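PDB 6KXD: ketosynthase from Streptomyces sp. MSC090213JE08, which belongs to the ishigamide ketosynthase/chain length factor pair of a highly reducing type II polyketide synthase and probably takes part in building the polyketide chain. Local coordinates for residues B[248-260]-B[363-375]; B[57-69]-B[223-235]. One frame throughout, in Å; residues are numbered along the deposited sequence.

Interaction 1 of 2, residues B[248-260]-B[363-375]; sequences PLAAVLSVETRVD and DGAVAVAVLRLIG
Pro248 opens the contact by lending its carbonyl O to Gly375 N, while its ring carbons CB and CG meet the CD1 and CG2 branches of Ile374. Leu249 O accepts from Ile374 N. From Ala250 on, strand 250-259 runs antiparallel to strand 365-373, their axes 150° apart. Ala251 exchanges two backbone bonds with Arg372 and sets its CB 3.9 Å from Ile374 CD1. On the other face Val252 CG2 lies alongside Leu371 CD2, 3.9 Å away. A classic beta bulge follows: Val370 O takes Leu253 N at 2.9 Å and, weakly, Ser254 N at 3.4 Å. The bulge turns Leu253 toward the partner strand, its CB 3.4 Å from Val370 O; with CG anti to the carbonyl carbon (chi1 -62°), CD1 crosses over to Arg372 CB, 3.9 Å off. Were Leu253 replaced by an alanine, CG and both methyls would go, and the aliphatic base of Arg372 would probably be left without this apolar neighbour. Ser254 OG, bonded to Ala276 O, also brushes Val370 CB at 3.5 Å. Beyond the bulge the ladder is regular: Glu256 exchanges two backbone bonds with Val368, and Arg258 two with Val366, while the small Ala369 meets Val255 CG2 and Ala367 meets Thr257 CG2. Asp260 N closes it on Gly364 O at 2.7 Å. Helices 180-193 and 332-344 pack on the face of Val255 and Leu371, helix 265-280 on that of Ser254 and Val370, in keeping with the layered thiolase fold; strands 20-29 and 354-360 flank the pair.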
loop_
_atom_site.group_PDB
_atom_site.type_symbol
_atom_site.label_atom_id
_atom_site.label_comp_id
_atom_site.label_asym_id
_atom_site.label_seq_id
_atom_site.Cartn_x
_atom_site.Cartn_y
_atom_site.Cartn_z
ATOM N N PRO B 248 9.137 -20.626 17.569
ATOM C CA PRO B 248 8.426 -20.583 16.292
ATOM C C PRO B 248 7.209 -21.512 16.273
ATOM O O PRO B 248 7.285 -22.682 16.691
ATOM C CB PRO B 248 9.496 -20.958 15.253
ATOM C CG PRO B 248 10.521 -21.728 16.048
ATOM C CD PRO B 248 10.524 -21.072 17.415
ATOM N N LEU B 249 6.100 -20.983 15.742
ATOM C CA LEU B 249 4.893 -21.740 15.530
ATOM C C LEU B 249 4.904 -22.300 14.111
ATOM O O LEU B 249 4.308 -23.346 13.877
ATOM C CB LEU B 249 3.653 -20.862 15.745
ATOM C CG LEU B 249 3.639 -20.029 17.021
ATOM C CD1 LEU B 249 2.363 -19.199 17.116
ATOM C CD2 LEU B 249 3.778 -20.933 18.240
ATOM N N ALA B 250 5.527 -21.573 13.168
ATOM C CA ALA B 250 5.528 -21.971 11.806
ATOM C C ALA B 250 6.615 -21.210 11.074
ATOM O O ALA B 250 6.926 -20.068 11.404
ATOM C CB ALA B 250 4.179 -21.730 11.168
ATOM N N ALA B 251 7.191 -21.859 10.075
ATOM C CA ALA B 251 8.188 -21.248 9.222
ATOM C C ALA B 251 7.505 -20.930 7.905
ATOM O O ALA B 251 6.752 -21.741 7.422
ATOM C CB ALA B 251 9.358 -22.143 8.985
ATOM N N VAL B 252 7.742 -19.708 7.411
ATOM C CA VAL B 252 7.256 -19.306 6.116
ATOM C C VAL B 252 8.285 -19.731 5.066
ATOM O O VAL B 252 9.333 -19.122 4.928
ATOM C CB VAL B 252 6.984 -17.792 6.045
ATOM C CG1 VAL B 252 6.480 -17.426 4.668
ATOM C CG2 VAL B 252 6.019 -17.316 7.121
ATOM N N LEU B 253 7.978 -20.823 4.353
ATOM C CA LEU B 253 8.873 -21.411 3.394
ATOM C C LEU B 253 8.807 -20.684 2.050
ATOM O O LEU B 253 9.776 -20.602 1.330
ATOM C CB LEU B 253 8.488 -22.884 3.234
ATOM C CG LEU B 253 8.614 -23.737 4.486
ATOM C CD1 LEU B 253 8.597 -25.195 4.083
ATOM C CD2 LEU B 253 9.881 -23.425 5.258
ATOM N N SER B 254 7.619 -20.265 1.638
ATOM C CA SER B 254 7.499 -19.550 0.406
ATOM C C SER B 254 6.159 -18.805 0.384
ATOM O O SER B 254 5.194 -19.181 1.034
ATOM C CB SER B 254 7.568 -20.462 -0.770
ATOM O OG SER B 254 6.453 -21.311 -0.729
ATOM N N VAL B 255 6.183 -17.713 -0.352
ATOM C CA VAL B 255 4.993 -16.964 -0.708
ATOM C C VAL B 255 5.147 -16.606 -2.171
ATOM O O VAL B 255 6.138 -16.001 -2.592
ATOM C CB VAL B 255 4.820 -15.696 0.143
ATOM C CG1 VAL B 255 3.618 -14.893 -0.321
ATOM C CG2 VAL B 255 4.727 -16.018 1.605
ATOM N N GLU B 256 4.172 -17.045 -2.959
ATOM C CA GLU B 256 4.209 -16.833 -4.343
ATOM C C GLU B 256 2.885 -16.182 -4.743
ATOM O O GLU B 256 1.845 -16.369 -4.093
ATOM C CB GLU B 256 4.439 -18.152 -5.099
ATOM C CG GLU B 256 5.841 -18.716 -4.927
ATOM C CD GLU B 256 6.985 -17.851 -5.460
ATOM O OE1 GLU B 256 8.001 -17.708 -4.746
ATOM O OE2 GLU B 256 6.853 -17.343 -6.587
ATOM N N THR B 257 2.980 -15.418 -5.820
ATOM C CA THR B 257 1.867 -14.664 -6.312
ATOM C C THR B 257 1.860 -14.699 -7.826
ATOM O O THR B 257 2.894 -14.856 -8.480
ATOM C CB THR B 257 1.939 -13.186 -5.911
ATOM O OG1 THR B 257 3.162 -12.710 -6.456
ATOM C CG2 THR B 257 1.938 -12.914 -4.424
ATOM N N ARG B 258 0.655 -14.508 -8.352
ATOM C CA ARG B 258 0.443 -14.397 -9.753
ATOM C C ARG B 258 -0.730 -13.451 -9.988
ATOM O O ARG B 258 -1.500 -13.178 -9.070
ATOM C CB ARG B 258 0.110 -15.774 -10.322
ATOM C CG ARG B 258 1.325 -16.669 -10.486
ATOM C CD ARG B 258 0.879 -17.922 -11.194
ATOM N NE ARG B 258 0.397 -17.736 -12.541
ATOM C CZ ARG B 258 1.155 -17.855 -13.627
ATOM N NH1 ARG B 258 2.469 -17.822 -13.514
ATOM N NH2 ARG B 258 0.592 -18.005 -14.815
ATOM N N VAL B 259 -0.836 -12.958 -11.217
ATOM C CA VAL B 259 -2.001 -12.276 -11.608
ATOM C C VAL B 259 -2.695 -13.126 -12.660
ATOM O O VAL B 259 -2.035 -13.608 -13.577
ATOM C CB VAL B 259 -1.715 -10.846 -12.099
ATOM C CG1 VAL B 259 -2.994 -10.172 -12.619
ATOM C CG2 VAL B 259 -1.040 -10.002 -11.030
ATOM N N ASP B 260 -3.999 -13.292 -12.478
ATOM C CA ASP B 260 -4.837 -14.115 -13.324
ATOM C C ASP B 260 -5.267 -13.292 -14.546
ATOM O O ASP B 260 -6.429 -12.956 -14.671
ATOM C CB ASP B 260 -6.057 -14.611 -12.560
ATOM C CG ASP B 260 -7.024 -15.446 -13.391
ATOM O OD1 ASP B 260 -6.611 -15.948 -14.477
ATOM O OD2 ASP B 260 -8.180 -15.578 -12.965
ATOM N N ASP B 363 -9.687 -8.493 -7.990
ATOM C CA ASP B 363 -8.911 -7.608 -8.842
ATOM C C ASP B 363 -7.830 -8.395 -9.608
ATOM O O ASP B 363 -7.030 -7.767 -10.269
ATOM C CB ASP B 363 -8.399 -6.426 -8.015
ATOM C CG ASP B 363 -9.534 -5.571 -7.422
ATOM O OD1 ASP B 363 -10.640 -5.548 -8.003
ATOM O OD2 ASP B 363 -9.312 -4.940 -6.374
ATOM N N GLY B 364 -7.845 -9.746 -9.539
ATOM C CA GLY B 364 -7.073 -10.639 -10.458
ATOM C C GLY B 364 -5.888 -11.360 -9.787
ATOM O O GLY B 364 -5.314 -12.327 -10.330
ATOM N N ALA B 365 -5.535 -10.926 -8.578
ATOM C CA ALA B 365 -4.373 -11.448 -7.875
ATOM C C ALA B 365 -4.646 -12.845 -7.314
ATOM O O ALA B 365 -5.747 -13.163 -6.872
ATOM C CB ALA B 365 -3.980 -10.506 -6.785
ATOM N N VAL B 366 -3.606 -13.683 -7.336
ATOM C CA VAL B 366 -3.585 -14.934 -6.685
ATOM C C VAL B 366 -2.316 -15.004 -5.823
ATOM O O VAL B 366 -1.263 -14.491 -6.182
ATOM C CB VAL B 366 -3.636 -16.069 -7.728
ATOM C CG1 VAL B 366 -3.474 -17.419 -7.065
ATOM C CG2 VAL B 366 -4.943 -15.992 -8.535
ATOM N N ALA B 367 -2.448 -15.561 -4.630
ATOM C CA ALA B 367 -1.262 -15.751 -3.786
ATOM C C ALA B 367 -1.390 -17.063 -3.006
ATOM O O ALA B 367 -2.490 -17.511 -2.604
ATOM C CB ALA B 367 -1.084 -14.561 -2.893
ATOM N N VAL B 368 -0.215 -17.671 -2.767
ATOM C CA VAL B 368 -0.122 -18.876 -2.073
ATOM C C VAL B 368 1.047 -18.774 -1.107
ATOM O O VAL B 368 2.079 -18.267 -1.489
ATOM C CB VAL B 368 0.069 -20.062 -3.032
ATOM C CG1 VAL B 368 0.351 -21.337 -2.258
ATOM C CG2 VAL B 368 -1.125 -20.245 -3.945
ATOM N N ALA B 369 0.834 -19.250 0.124
ATOM C CA ALA B 369 1.930 -19.392 1.052
ATOM C C ALA B 369 2.042 -20.849 1.486
ATOM O O ALA B 369 1.039 -21.503 1.814
ATOM C CB ALA B 369 1.799 -18.485 2.251
ATOM N N VAL B 370 3.299 -21.288 1.623
ATOM C CA VAL B 370 3.616 -22.629 2.152
ATOM C C VAL B 370 4.337 -22.461 3.489
ATOM O O VAL B 370 5.303 -21.695 3.593
ATOM C CB VAL B 370 4.449 -23.423 1.138
ATOM C CG1 VAL B 370 4.849 -24.789 1.665
ATOM C CG2 VAL B 370 3.701 -23.571 -0.164
ATOM N N LEU B 371 3.772 -23.071 4.525
ATOM C CA LEU B 371 4.318 -22.960 5.896
ATOM C C LEU B 371 4.768 -24.344 6.346
ATOM O O LEU B 371 4.171 -25.336 5.964
ATOM C CB LEU B 371 3.236 -22.507 6.853
ATOM C CG LEU B 371 2.481 -21.236 6.442
ATOM C CD1 LEU B 371 1.368 -20.956 7.432
ATOM C CD2 LEU B 371 3.408 -20.056 6.361
ATOM N N ARG B 372 5.759 -24.379 7.228
ATOM C CA ARG B 372 6.054 -25.593 7.943
ATOM C C ARG B 372 5.683 -25.370 9.402
ATOM O O ARG B 372 6.217 -24.398 10.002
ATOM C CB ARG B 372 7.522 -25.924 7.747
ATOM C CG ARG B 372 8.033 -26.889 8.810
ATOM C CD ARG B 372 8.713 -28.132 8.318
ATOM N NE ARG B 372 9.219 -28.149 6.952
ATOM C CZ ARG B 372 9.031 -29.173 6.113
ATOM N NH1 ARG B 372 8.209 -30.166 6.441
ATOM N NH2 ARG B 372 9.655 -29.174 4.946
ATOM N N LEU B 373 4.798 -26.231 9.927
ATOM C CA LEU B 373 4.308 -26.098 11.300
ATOM C C LEU B 373 5.433 -26.612 12.199
ATOM O O LEU B 373 6.109 -27.592 11.861
ATOM C CB LEU B 373 2.956 -26.793 11.477
ATOM C CG LEU B 373 1.898 -26.345 10.465
ATOM C CD1 LEU B 373 0.641 -27.169 10.560
ATOM C CD2 LEU B 373 1.595 -24.862 10.655
ATOM N N ILE B 374 5.718 -25.861 13.262
ATOM C CA ILE B 374 6.778 -26.188 14.174
ATOM C C ILE B 374 6.104 -26.404 15.528
ATOM O O ILE B 374 5.558 -27.483 15.725
ATOM C CB ILE B 374 7.870 -25.115 14.128
ATOM C CG1 ILE B 374 8.455 -25.042 12.717
ATOM C CG2 ILE B 374 8.952 -25.348 15.178
ATOM C CD1 ILE B 374 9.325 -23.852 12.513
ATOM N N GLY B 375 6.043 -25.360 16.366
ATOM C CA GLY B 375 5.529 -25.415 17.757
ATOM C C GLY B 375 6.654 -25.588 18.771
ATOM O O GLY B 375 7.626 -26.303 18.480
#

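Interaction 2 of 2, residues B[57-69]-B[223-235]; sequences GPLPSSDVCTVPG and GDPAPLLGEGCGL
Glu231 OE2 is gripped from two residues: Val67 N donates to its anti lone pair at 2.8 Å, nearly straight at 171°, and Arg86 adds a salt bridge. OE1 accepts from Phe208 N, so both oxygens of this buried carboxylate are engaged and its rotation is fixed. CG lies between the backbone N and carbonyl carbon (chi1 62°), and the chain then extends to bring the carboxylate beside the 66-67 backbone; the Glu231 side chain crosses that of Val67 at about a right angle, with Val67 CG2 3.5 Å from Glu231 OE2. Two residues earlier on each segment, Cys65 N bonds to Leu229 O at 2.8 Å, and Gly230 CA makes a CA-H...O contact with Cys65 O at 3.1 Å. The short strand 63-65 runs loosely parallel to the weakly bonded start of strand 229-240, within the N-terminal domain of the beta-ketoacyl synthase family, while its other neighbour, strand 50-51, is antiparallel. Leu228 spreads its two methyls: CD2 rests 3.7 Å from Cys65 SG, and CD1 lies 3.5 Å from Asp63 O. Asp63 itself pairs with Lys51 through its carboxylate, and its N donates to Ser61 OG in an ST turn. At the N-terminal end of the contact, Ala226 CB sits against Pro60 CB, 3.8 Å away, and Ser61 CB.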
loop_
_atom_site.group_PDB
_atom_site.type_symbol
_atom_site.label_atom_id
_atom_site.label_comp_id
_atom_site.label_asym_id
_atom_site.label_seq_id
_atom_site.Cartn_x
_atom_site.Cartn_y
_atom_site.Cartn_z
ATOM N N GLY B 57 -28.172 0.373 9.546
ATOM C CA GLY B 57 -29.135 0.827 8.557
ATOM C C GLY B 57 -29.396 -0.274 7.539
ATOM O O GLY B 57 -28.933 -1.396 7.724
ATOM N N PRO B 58 -30.139 -0.001 6.444
ATOM C CA PRO B 58 -30.455 -1.041 5.465
ATOM C C PRO B 58 -29.148 -1.638 4.912
ATOM O O PRO B 58 -28.176 -0.910 4.786
ATOM C CB PRO B 58 -31.278 -0.317 4.382
ATOM C CG PRO B 58 -31.010 1.173 4.599
ATOM C CD PRO B 58 -30.678 1.316 6.072
ATOM N N LEU B 59 -29.153 -2.952 4.657
ATOM C CA LEU B 59 -28.028 -3.699 4.083
ATOM C C LEU B 59 -28.554 -4.593 2.972
ATOM O O LEU B 59 -29.724 -4.958 2.979
ATOM C CB LEU B 59 -27.362 -4.561 5.158
ATOM C CG LEU B 59 -26.625 -3.818 6.264
ATOM C CD1 LEU B 59 -26.311 -4.765 7.402
ATOM C CD2 LEU B 59 -25.359 -3.153 5.749
ATOM N N PRO B 60 -27.691 -5.026 2.022
ATOM C CA PRO B 60 -28.126 -5.895 0.933
ATOM C C PRO B 60 -28.523 -7.287 1.435
ATOM O O PRO B 60 -29.165 -8.024 0.725
ATOM C CB PRO B 60 -26.925 -6.017 -0.019
ATOM C CG PRO B 60 -25.787 -5.243 0.627
ATOM C CD PRO B 60 -26.263 -4.703 1.959
ATOM N N SER B 61 -28.051 -7.638 2.631
ATOM C CA SER B 61 -28.354 -8.855 3.295
ATOM C C SER B 61 -28.383 -8.587 4.794
ATOM O O SER B 61 -27.609 -7.760 5.308
ATOM C CB SER B 61 -27.347 -9.917 2.969
ATOM O OG SER B 61 -27.592 -11.062 3.764
ATOM N N SER B 62 -29.231 -9.339 5.496
ATOM C CA SER B 62 -29.429 -9.144 6.920
ATOM C C SER B 62 -28.388 -9.948 7.694
ATOM O O SER B 62 -28.148 -9.673 8.857
ATOM C CB SER B 62 -30.827 -9.541 7.328
ATOM O OG SER B 62 -31.106 -10.874 6.906
ATOM N N ASP B 63 -27.837 -10.976 7.042
ATOM C CA ASP B 63 -26.938 -11.893 7.676
ATOM C C ASP B 63 -25.507 -11.348 7.531
ATOM O O ASP B 63 -25.094 -10.972 6.429
ATOM C CB ASP B 63 -27.108 -13.281 7.073
ATOM C CG ASP B 63 -28.400 -13.955 7.524
ATOM O OD1 ASP B 63 -28.923 -13.556 8.581
ATOM O OD2 ASP B 63 -28.835 -14.899 6.847
ATOM N N VAL B 64 -24.784 -11.298 8.656
ATOM C CA VAL B 64 -23.418 -10.766 8.696
ATOM C C VAL B 64 -22.589 -11.559 9.709
ATOM O O VAL B 64 -23.079 -12.066 10.729
ATOM C CB VAL B 64 -23.373 -9.257 9.009
ATOM C CG1 VAL B 64 -24.081 -8.414 7.959
ATOM C CG2 VAL B 64 -23.892 -8.930 10.395
ATOM N N CYS B 65 -21.280 -11.601 9.445
ATOM C CA CYS B 65 -20.349 -12.186 10.338
ATOM C C CYS B 65 -19.500 -11.070 10.943
ATOM O O CYS B 65 -18.345 -10.847 10.547
ATOM C CB CYS B 65 -19.486 -13.235 9.651
ATOM S SG CYS B 65 -20.459 -14.551 8.876
ATOM N N THR B 66 -20.109 -10.355 11.887
ATOM C CA THR B 66 -19.433 -9.301 12.595
ATOM C C THR B 66 -18.691 -9.925 13.779
ATOM O O THR B 66 -18.974 -11.060 14.224
ATOM C CB THR B 66 -20.420 -8.223 13.083
ATOM O OG1 THR B 66 -21.538 -8.939 13.588
ATOM C CG2 THR B 66 -20.867 -7.248 12.015
ATOM N N VAL B 67 -17.756 -9.146 14.313
ATOM C CA VAL B 67 -17.092 -9.486 15.546
ATOM C C VAL B 67 -18.115 -9.322 16.671
ATOM O O VAL B 67 -18.568 -8.228 16.890
ATOM C CB VAL B 67 -15.865 -8.599 15.813
ATOM C CG1 VAL B 67 -15.156 -9.029 17.061
ATOM C CG2 VAL B 67 -14.883 -8.630 14.662
ATOM N N PRO B 68 -18.485 -10.386 17.399
ATOM C CA PRO B 68 -19.483 -10.274 18.462
ATOM C C PRO B 68 -18.874 -9.522 19.658
ATOM O O PRO B 68 -17.694 -9.737 19.995
ATOM C CB PRO B 68 -19.755 -11.726 18.819
ATOM C CG PRO B 68 -18.406 -12.383 18.610
ATOM C CD PRO B 68 -17.890 -11.731 17.331
ATOM N N GLY B 69 -19.666 -8.637 20.255
ATOM C CA GLY B 69 -19.289 -7.972 21.497
ATOM C C GLY B 69 -18.183 -6.952 21.273
ATOM O O GLY B 69 -17.367 -6.720 22.154
ATOM N N GLY B 223 -27.081 -10.879 -10.515
ATOM C CA GLY B 223 -27.840 -12.087 -10.263
ATOM C C GLY B 223 -27.477 -12.716 -8.931
ATOM O O GLY B 223 -28.368 -13.034 -8.144
ATOM N N ASP B 224 -26.168 -12.893 -8.683
ATOM C CA ASP B 224 -25.655 -13.646 -7.525
ATOM C C ASP B 224 -26.191 -13.035 -6.234
ATOM O O ASP B 224 -26.376 -11.822 -6.146
ATOM C CB ASP B 224 -24.124 -13.676 -7.489
ATOM C CG ASP B 224 -23.485 -14.570 -8.537
ATOM O OD1 ASP B 224 -24.105 -14.758 -9.593
ATOM O OD2 ASP B 224 -22.368 -15.061 -8.284
ATOM N N PRO B 225 -26.411 -13.848 -5.175
ATOM C CA PRO B 225 -26.981 -13.340 -3.928
ATOM C C PRO B 225 -25.944 -12.458 -3.217
ATOM O O PRO B 225 -24.736 -12.556 -3.479
ATOM C CB PRO B 225 -27.311 -14.603 -3.119
ATOM C CG PRO B 225 -26.290 -15.612 -3.615
ATOM C CD PRO B 225 -26.050 -15.272 -5.077
ATOM N N ALA B 226 -26.444 -11.559 -2.376
ATOM C CA ALA B 226 -25.602 -10.673 -1.625
ATOM C C ALA B 226 -24.700 -11.552 -0.764
ATOM O O ALA B 226 -25.185 -12.447 -0.083
ATOM C CB ALA B 226 -26.438 -9.716 -0.810
ATOM N N PRO B 227 -23.360 -11.374 -0.827
ATOM C CA PRO B 227 -22.453 -12.271 -0.111
ATOM C C PRO B 227 -22.599 -12.170 1.419
ATOM O O PRO B 227 -22.957 -11.120 1.977
ATOM C CB PRO B 227 -21.068 -11.825 -0.608
ATOM C CG PRO B 227 -21.261 -10.381 -0.996
ATOM C CD PRO B 227 -22.659 -10.314 -1.570
ATOM N N LEU B 228 -22.333 -13.283 2.088
ATOM C CA LEU B 228 -22.126 -13.275 3.513
ATOM C C LEU B 228 -20.771 -12.599 3.790
ATOM O O LEU B 228 -19.732 -13.116 3.378
ATOM C CB LEU B 228 -22.116 -14.704 4.047
ATOM C CG LEU B 228 -22.041 -14.785 5.563
ATOM C CD1 LEU B 228 -23.097 -13.886 6.200
ATOM C CD2 LEU B 228 -22.149 -16.217 6.066
ATOM N N LEU B 229 -20.797 -11.461 4.479
ATOM C CA LEU B 229 -19.563 -10.685 4.692
ATOM C C LEU B 229 -19.158 -10.817 6.157
ATOM O O LEU B 229 -19.987 -10.761 7.049
ATOM C CB LEU B 229 -19.807 -9.222 4.330
ATOM C CG LEU B 229 -20.027 -8.961 2.842
ATOM C CD1 LEU B 229 -20.431 -7.520 2.593
ATOM C CD2 LEU B 229 -18.767 -9.315 2.050
ATOM N N GLY B 230 -17.849 -10.907 6.351
ATOM C CA GLY B 230 -17.256 -10.950 7.670
ATOM C C GLY B 230 -16.260 -9.826 7.815
ATOM O O GLY B 230 -16.085 -8.955 6.937
ATOM N N GLU B 231 -15.614 -9.811 8.966
ATOM C CA GLU B 231 -14.704 -8.755 9.223
ATOM C C GLU B 231 -13.689 -9.238 10.249
ATOM O O GLU B 231 -13.913 -10.210 10.988
ATOM C CB GLU B 231 -15.445 -7.527 9.750
ATOM C CG GLU B 231 -16.143 -7.801 11.058
ATOM C CD GLU B 231 -16.612 -6.578 11.846
ATOM O OE1 GLU B 231 -16.300 -5.463 11.430
ATOM O OE2 GLU B 231 -17.296 -6.759 12.874
ATOM N N GLY B 232 -12.664 -8.425 10.411
ATOM C CA GLY B 232 -11.840 -8.518 11.507
ATOM C C GLY B 232 -10.402 -8.254 11.132
ATOM O O GLY B 232 -10.092 -7.639 10.112
ATOM N N CYS B 233 -9.499 -8.751 11.967
ATOM C CA CYS B 233 -8.080 -8.565 11.749
ATOM C C CYS B 233 -7.317 -9.768 12.296
ATOM O O CYS B 233 -7.571 -10.236 13.392
ATOM C CB CYS B 233 -7.569 -7.306 12.446
ATOM S SG CYS B 233 -5.772 -7.044 12.382
ATOM N N GLY B 234 -6.360 -10.248 11.513
ATOM C CA GLY B 234 -5.404 -11.219 11.949
ATOM C C GLY B 234 -4.028 -10.648 11.829
ATOM O O GLY B 234 -3.745 -9.959 10.820
ATOM N N LEU B 235 -3.180 -10.882 12.851
ATOM C CA LEU B 235 -1.829 -10.407 12.897
ATOM C C LEU B 235 -0.883 -11.497 13.396
ATOM O O LEU B 235 -1.303 -12.335 14.225
ATOM C CB LEU B 235 -1.672 -9.251 13.884
ATOM C CG LEU B 235 -2.424 -7.962 13.590
ATOM C CD1 LEU B 235 -2.184 -6.994 14.737
ATOM C CD2 LEU B 235 -1.960 -7.345 12.270
#

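From the N terminus, the chain lays down strand 20-29, then segment 57-69, and runs through 153 intervening residues, 70 of them helical, before 223-235 returns beside it, closing interaction 2. Strand 250-259, where interaction 1 opens, is the next strand after 229-240; 102 residues later 363-375 closes it at the C-terminal end of the model. The two loops follow in series and neither nest nor cross. Their centres lie 26 Å apart, on opposite sides of the chain's centre, with nearest atoms about 8 Å apart. Strand 20-29 pairs with both 229-240 and 250-259, so it joins the strand that enters interaction 2 to the strand that enters interaction 1.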